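Local structure of SusD superfamily protein (Bacteroides thetaiotaomicron, 3MCX) at residues Q250-L264 with K341-R355. The protein is of uncharacterised function but, as a SusD-family protein of the outer membrane, probably binds glycans for import. Residues are numbered along the deposited sequence; the frame is centred on the assembly and turned at random. Where two conformers were deposited one is given.
Sequences QDFQSESLFELYITL and KTGDDPKTNNICIIR
K341 NZ is gripped by three oxygens: I262 O at 2.7 Å, D251 OD1, which offers its syn lone pair, and T348 O. The lysine chain runs extended and bends only at its end (chi4 -50°), bringing the ammonium in among them. Beside it the N350 amide lies stacked on the D251 carboxylate, the planes 16° apart. N350 OD1 takes the I262 N-H from above its carbonyl plane, while N350 ND2, 3.4 Å from F252 CZ over one ring face, points in its amide plane to the anti lone pair of E259 OE2 at 2.8 Å. That oxygen also accepts F252 N on its syn side, so two donors orient the carboxylate. An alanine in place of E259 removes the carboxylate, and would probably leave F252 N and N350 ND2 without their shared acceptor and the N350 amide less firmly held. At the far end R355 NH1 reaches E255 OE1 at 2.8 Å in a salt bridge, from above the carboxylate plane; S357 shares that oxygen, and E413 and E417 hold the rest of the guanidinium. On the face that carries F258, L260 and I351, I353 CG1 sits over the F258 ring, 4.1 Å from its centroid, and L260 CD1 touches I353 CD1 at 3.9 Å; L260 and I351 pack on helix 21-36, L257 and I354 on helix 201-214. Antiparallel strands 256-260 and 351-355 pair through mutual backbone bonds of L260 and I351; L257 and F258 face I354, I353 and I354 face F258: two classic bulges in a two-stranded sheet set against the helices of a SusD-family fold.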
loop_
_atom_site.group_PDB
_atom_site.type_symbol
_atom_site.label_atom_id
_atom_site.label_comp_id
_atom_site.label_asym_id
_atom_site.label_seq_id
_atom_site.Cartn_x
_atom_site.Cartn_y
_atom_site.Cartn_z
ATOM N N GLN A 250 10.167 -4.271 14.459
ATOM C CA GLN A 250 9.535 -4.444 15.761
ATOM C C GLN A 250 8.016 -4.319 15.599
ATOM O O GLN A 250 7.509 -3.442 14.878
ATOM C CB GLN A 250 10.058 -3.427 16.788
ATOM C CG GLN A 250 11.537 -3.589 17.095
ATOM C CD GLN A 250 11.854 -4.967 17.628
ATOM O OE1 GLN A 250 12.466 -5.801 16.943
ATOM N NE2 GLN A 250 11.411 -5.234 18.838
ATOM N N ASP A 251 7.286 -5.212 16.261
ATOM C CA ASP A 251 5.822 -5.257 16.130
ATOM C C ASP A 251 5.137 -4.036 16.754
ATOM O O ASP A 251 5.493 -3.615 17.862
ATOM C CB ASP A 251 5.270 -6.496 16.847
ATOM C CG ASP A 251 5.547 -7.803 16.120
ATOM O OD1 ASP A 251 6.204 -7.822 15.062
ATOM O OD2 ASP A 251 5.064 -8.817 16.643
ATOM N N PHE A 252 4.120 -3.515 16.081
ATOM C CA PHE A 252 3.152 -2.575 16.673
ATOM C C PHE A 252 3.792 -1.376 17.386
ATOM O O PHE A 252 3.476 -1.069 18.518
ATOM C CB PHE A 252 2.194 -3.329 17.605
ATOM C CG PHE A 252 1.556 -4.531 16.949
ATOM C CD1 PHE A 252 0.751 -4.386 15.854
ATOM C CD2 PHE A 252 1.800 -5.795 17.436
ATOM C CE1 PHE A 252 0.194 -5.486 15.245
ATOM C CE2 PHE A 252 1.216 -6.898 16.836
ATOM C CZ PHE A 252 0.426 -6.730 15.753
ATOM N N GLN A 253 4.671 -0.694 16.662
ATOM C CA GLN A 253 5.342 0.501 17.167
ATOM C C GLN A 253 4.379 1.686 17.064
ATOM O O GLN A 253 3.308 1.572 16.498
ATOM C CB GLN A 253 6.668 0.700 16.422
ATOM C CG GLN A 253 7.638 -0.468 16.667
ATOM C CD GLN A 253 8.024 -0.599 18.142
ATOM O OE1 GLN A 253 8.755 0.237 18.665
ATOM N NE2 GLN A 253 7.498 -1.631 18.845
ATOM N N SER A 254 4.782 2.812 17.641
ATOM C CA SER A 254 3.859 3.887 17.980
ATOM C C SER A 254 3.170 4.587 16.812
ATOM O O SER A 254 2.149 5.234 17.032
ATOM C CB SER A 254 4.555 4.933 18.864
ATOM O OG SER A 254 5.533 5.660 18.136
ATOM N N GLU A 255 3.695 4.475 15.599
ATOM C CA GLU A 255 3.017 5.074 14.469
ATOM C C GLU A 255 2.021 4.130 13.816
ATOM O O GLU A 255 1.189 4.563 13.026
ATOM C CB GLU A 255 4.012 5.514 13.388
ATOM C CG GLU A 255 4.882 6.719 13.731
ATOM C CD GLU A 255 5.468 7.413 12.489
ATOM O OE1 GLU A 255 5.020 7.151 11.329
ATOM O OE2 GLU A 255 6.387 8.231 12.700
ATOM N N SER A 256 2.132 2.827 14.083
ATOM C CA SER A 256 1.362 1.827 13.338
ATOM C C SER A 256 -0.120 1.903 13.652
ATOM O O SER A 256 -0.496 1.762 14.826
ATOM C CB SER A 256 1.865 0.432 13.706
ATOM O OG SER A 256 1.154 -0.523 12.954
ATOM N N LEU A 257 -0.952 2.135 12.638
ATOM C CA LEU A 257 -2.394 2.258 12.862
ATOM C C LEU A 257 -3.137 0.961 12.541
ATOM O O LEU A 257 -4.107 0.621 13.211
ATOM C CB LEU A 257 -2.946 3.422 12.060
ATOM C CG LEU A 257 -2.471 4.807 12.496
ATOM C CD1 LEU A 257 -2.623 5.797 11.343
ATOM C CD2 LEU A 257 -3.270 5.303 13.676
ATOM N N PHE A 258 -2.702 0.259 11.509
ATOM C CA PHE A 258 -3.219 -1.081 11.176
ATOM C C PHE A 258 -2.039 -1.871 10.646
ATOM O O PHE A 258 -1.382 -1.465 9.713
ATOM C CB PHE A 258 -4.350 -0.978 10.167
ATOM C CG PHE A 258 -4.857 -2.306 9.608
ATOM C CD1 PHE A 258 -4.948 -3.447 10.394
ATOM C CD2 PHE A 258 -5.284 -2.373 8.300
ATOM C CE1 PHE A 258 -5.434 -4.648 9.848
ATOM C CE2 PHE A 258 -5.785 -3.595 7.764
ATOM C CZ PHE A 258 -5.822 -4.709 8.538
ATOM N N GLU A 259 -1.791 -3.016 11.286
ATOM C CA GLU A 259 -0.639 -3.852 10.969
ATOM C C GLU A 259 -1.034 -5.308 11.191
ATOM O O GLU A 259 -1.580 -5.651 12.235
ATOM C CB GLU A 259 0.520 -3.435 11.871
ATOM C CG GLU A 259 1.751 -4.311 11.848
ATOM C CD GLU A 259 2.808 -3.726 12.788
ATOM O OE1 GLU A 259 2.976 -2.480 12.787
ATOM O OE2 GLU A 259 3.444 -4.463 13.559
ATOM N N LEU A 260 -0.754 -6.149 10.198
ATOM C CA LEU A 260 -1.093 -7.572 10.264
ATOM C C LEU A 260 0.027 -8.327 10.950
ATOM O O LEU A 260 1.196 -8.150 10.643
ATOM C CB LEU A 260 -1.362 -8.135 8.871
ATOM C CG LEU A 260 -2.525 -7.468 8.146
ATOM C CD1 LEU A 260 -2.456 -7.782 6.655
ATOM C CD2 LEU A 260 -3.861 -7.912 8.768
ATOM N N TYR A 261 -0.357 -9.183 11.893
ATOM C CA TYR A 261 0.581 -9.948 12.716
ATOM C C TYR A 261 1.052 -11.178 11.960
ATOM O O TYR A 261 0.221 -11.970 11.451
ATOM C CB TYR A 261 -0.115 -10.365 13.998
ATOM C CG TYR A 261 0.735 -11.124 14.979
ATOM C CD1 TYR A 261 1.897 -10.579 15.485
ATOM C CD2 TYR A 261 0.375 -12.410 15.414
ATOM C CE1 TYR A 261 2.669 -11.280 16.390
ATOM C CE2 TYR A 261 1.138 -13.113 16.336
ATOM C CZ TYR A 261 2.285 -12.542 16.823
ATOM O OH TYR A 261 3.046 -13.242 17.744
ATOM N N ILE A 262 2.375 -11.351 11.924
ATOM C CA ILE A 262 3.050 -12.449 11.257
ATOM C C ILE A 262 3.974 -13.149 12.228
ATOM O O ILE A 262 4.712 -12.519 13.000
ATOM C CB ILE A 262 3.920 -11.921 10.086
ATOM C CG1 ILE A 262 3.074 -11.178 9.034
ATOM C CG2 ILE A 262 4.808 -13.027 9.469
ATOM C CD1 ILE A 262 2.087 -12.065 8.289
ATOM N N THR A 263 3.937 -14.476 12.212
ATOM C CA THR A 263 5.011 -15.292 12.769
ATOM C C THR A 263 5.286 -16.457 11.813
ATOM O O THR A 263 4.589 -16.629 10.807
ATOM C CB THR A 263 4.683 -15.868 14.159
ATOM O OG1 THR A 263 3.698 -16.889 14.004
ATOM C CG2 THR A 263 4.177 -14.755 15.122
ATOM N N LEU A 264 6.314 -17.259 12.123
ATOM C CA LEU A 264 6.596 -18.436 11.289
ATOM C C LEU A 264 5.522 -19.543 11.398
ATOM O O LEU A 264 5.522 -20.488 10.593
ATOM C CB LEU A 264 7.983 -19.005 11.610
ATOM C CG LEU A 264 9.172 -18.149 11.154
ATOM C CD1 LEU A 264 10.488 -18.887 11.402
ATOM C CD2 LEU A 264 9.067 -17.708 9.676
ATOM N N LYS A 341 11.533 -9.610 13.157
ATOM C CA LYS A 341 11.442 -9.284 14.614
ATOM C C LYS A 341 12.742 -9.407 15.373
ATOM O O LYS A 341 12.910 -8.804 16.449
ATOM C CB LYS A 341 10.432 -10.186 15.318
ATOM C CG LYS A 341 9.090 -10.301 14.662
ATOM C CD LYS A 341 8.056 -10.821 15.609
ATOM C CE LYS A 341 6.811 -11.363 14.991
ATOM N NZ LYS A 341 6.164 -10.486 14.008
ATOM N N THR A 342 13.639 -10.259 14.889
ATOM C CA THR A 342 14.947 -10.391 15.530
ATOM C C THR A 342 16.078 -9.754 14.707
ATOM O O THR A 342 17.253 -9.824 15.095
ATOM C CB THR A 342 15.256 -11.867 15.909
ATOM O OG1 THR A 342 15.487 -12.656 14.740
ATOM C CG2 THR A 342 14.094 -12.491 16.727
ATOM N N GLY A 343 15.718 -9.101 13.600
ATOM C CA GLY A 343 16.658 -8.331 12.794
ATOM C C GLY A 343 17.407 -9.103 11.720
ATOM O O GLY A 343 18.176 -8.490 10.960
ATOM N N ASP A 344 17.191 -10.426 11.652
ATOM C CA ASP A 344 17.812 -11.285 10.637
ATOM C C ASP A 344 16.878 -12.334 9.985
ATOM O O ASP A 344 17.360 -13.277 9.365
ATOM C CB ASP A 344 19.009 -11.983 11.253
ATOM C CG ASP A 344 18.612 -12.945 12.357
ATOM O OD1 ASP A 344 17.390 -13.055 12.678
ATOM O OD2 ASP A 344 19.528 -13.603 12.933
ATOM N N ASP A 345 15.562 -12.198 10.168
ATOM C CA ASP A 345 14.595 -13.111 9.424
ATOM C C ASP A 345 13.399 -12.318 9.027
ATOM O O ASP A 345 12.347 -12.199 9.684
ATOM C CB ASP A 345 14.163 -14.503 9.961
ATOM C CG ASP A 345 13.332 -15.370 8.875
ATOM O OD1 ASP A 345 13.195 -14.959 7.650
ATOM O OD2 ASP A 345 12.811 -16.488 9.275
ATOM N N PRO A 346 13.565 -11.783 7.806
ATOM C CA PRO A 346 12.503 -10.966 7.256
ATOM C C PRO A 346 11.121 -11.600 7.186
ATOM O O PRO A 346 10.126 -10.871 7.177
ATOM C CB PRO A 346 13.030 -10.631 5.848
ATOM C CG PRO A 346 14.503 -10.643 6.014
ATOM C CD PRO A 346 14.758 -11.786 6.932
ATOM N N LYS A 347 11.071 -12.921 7.077
ATOM C CA LYS A 347 9.788 -13.621 6.986
ATOM C C LYS A 347 8.914 -13.447 8.216
ATOM O O LYS A 347 7.713 -13.765 8.168
ATOM C CB LYS A 347 10.016 -15.104 6.703
ATOM C CG LYS A 347 10.563 -15.353 5.333
ATOM C CD LYS A 347 10.630 -16.843 5.009
ATOM C CE LYS A 347 11.623 -17.562 5.836
ATOM N NZ LYS A 347 13.024 -17.142 5.562
ATOM N N THR A 348 9.506 -13.017 9.326
ATOM C CA THR A 348 8.761 -12.752 10.548
ATOM C C THR A 348 8.242 -11.322 10.706
ATOM O O THR A 348 7.551 -11.037 11.692
ATOM C CB THR A 348 9.608 -13.084 11.804
ATOM O OG1 THR A 348 10.702 -12.141 11.908
ATOM C CG2 THR A 348 10.097 -14.539 11.762
ATOM N N ASN A 349 8.606 -10.425 9.797
ATOM C CA ASN A 349 8.206 -9.030 9.879
ATOM C C ASN A 349 6.694 -8.931 9.774
ATOM O O ASN A 349 6.063 -9.526 8.876
ATOM C CB ASN A 349 8.869 -8.189 8.777
ATOM C CG ASN A 349 9.222 -6.781 9.223
ATOM O OD1 ASN A 349 10.392 -6.515 9.521
ATOM N ND2 ASN A 349 8.219 -5.875 9.301
ATOM N N ASN A 350 6.102 -8.135 10.652
ATOM C CA ASN A 350 4.694 -7.771 10.488
ATOM C C ASN A 350 4.493 -6.935 9.223
ATOM O O ASN A 350 5.450 -6.430 8.619
ATOM C CB ASN A 350 4.189 -6.996 11.695
ATOM C CG ASN A 350 3.788 -7.881 12.847
ATOM O OD1 ASN A 350 3.972 -9.113 12.835
ATOM N ND2 ASN A 350 3.291 -7.240 13.915
ATOM N N ILE A 351 3.243 -6.777 8.823
ATOM C CA ILE A 351 2.871 -6.009 7.646
ATOM C C ILE A 351 2.100 -4.760 8.085
ATOM O O ILE A 351 0.880 -4.809 8.347
ATOM C CB ILE A 351 1.990 -6.813 6.660
ATOM C CG1 ILE A 351 2.559 -8.226 6.389
ATOM C CG2 ILE A 351 1.900 -6.026 5.374
ATOM C CD1 ILE A 351 1.701 -9.014 5.361
ATOM N N CYS A 352 2.788 -3.623 8.134
ATOM C CA CYS A 352 2.124 -2.384 8.477
ATOM C C CYS A 352 1.392 -1.881 7.245
ATOM O O CYS A 352 1.995 -1.698 6.160
ATOM C CB CYS A 352 3.151 -1.360 8.941
ATOM S SG CYS A 352 2.376 0.215 9.387
ATOM N N ILE A 353 0.069 -1.762 7.369
ATOM C CA ILE A 353 -0.793 -1.339 6.282
ATOM C C ILE A 353 -0.881 0.180 6.181
ATOM O O ILE A 353 -0.853 0.723 5.084
ATOM C CB ILE A 353 -2.202 -1.968 6.439
ATOM C CG1 ILE A 353 -2.137 -3.486 6.555
ATOM C CG2 ILE A 353 -3.155 -1.512 5.278
ATOM C CD1 ILE A 353 -1.510 -4.208 5.369
ATOM N N ILE A 354 -0.978 0.870 7.319
ATOM C CA ILE A 354 -0.948 2.332 7.323
ATOM C C ILE A 354 -0.421 2.814 8.672
ATOM O O ILE A 354 -0.702 2.229 9.712
ATOM C CB ILE A 354 -2.339 2.941 6.959
ATOM C CG1 ILE A 354 -2.270 4.457 6.799
ATOM C CG2 ILE A 354 -3.391 2.533 7.978
ATOM C CD1 ILE A 354 -3.411 5.035 5.940
ATOM N N ARG A 355 0.384 3.867 8.635
ATOM C CA ARG A 355 0.949 4.442 9.843
ATOM C C ARG A 355 0.846 5.973 9.864
ATOM O O ARG A 355 0.534 6.632 8.870
ATOM C CB ARG A 355 2.385 3.977 10.054
ATOM C CG ARG A 355 3.363 4.455 9.048
ATOM C CD ARG A 355 4.751 3.890 9.358
ATOM N NE ARG A 355 5.727 4.207 8.308
ATOM C CZ ARG A 355 6.541 5.271 8.244
ATOM N NH1 ARG A 355 6.673 6.128 9.253
ATOM N NH2 ARG A 355 7.301 5.436 7.180
HETATM O O HOH W 1 7.469 -7.015 12.926
#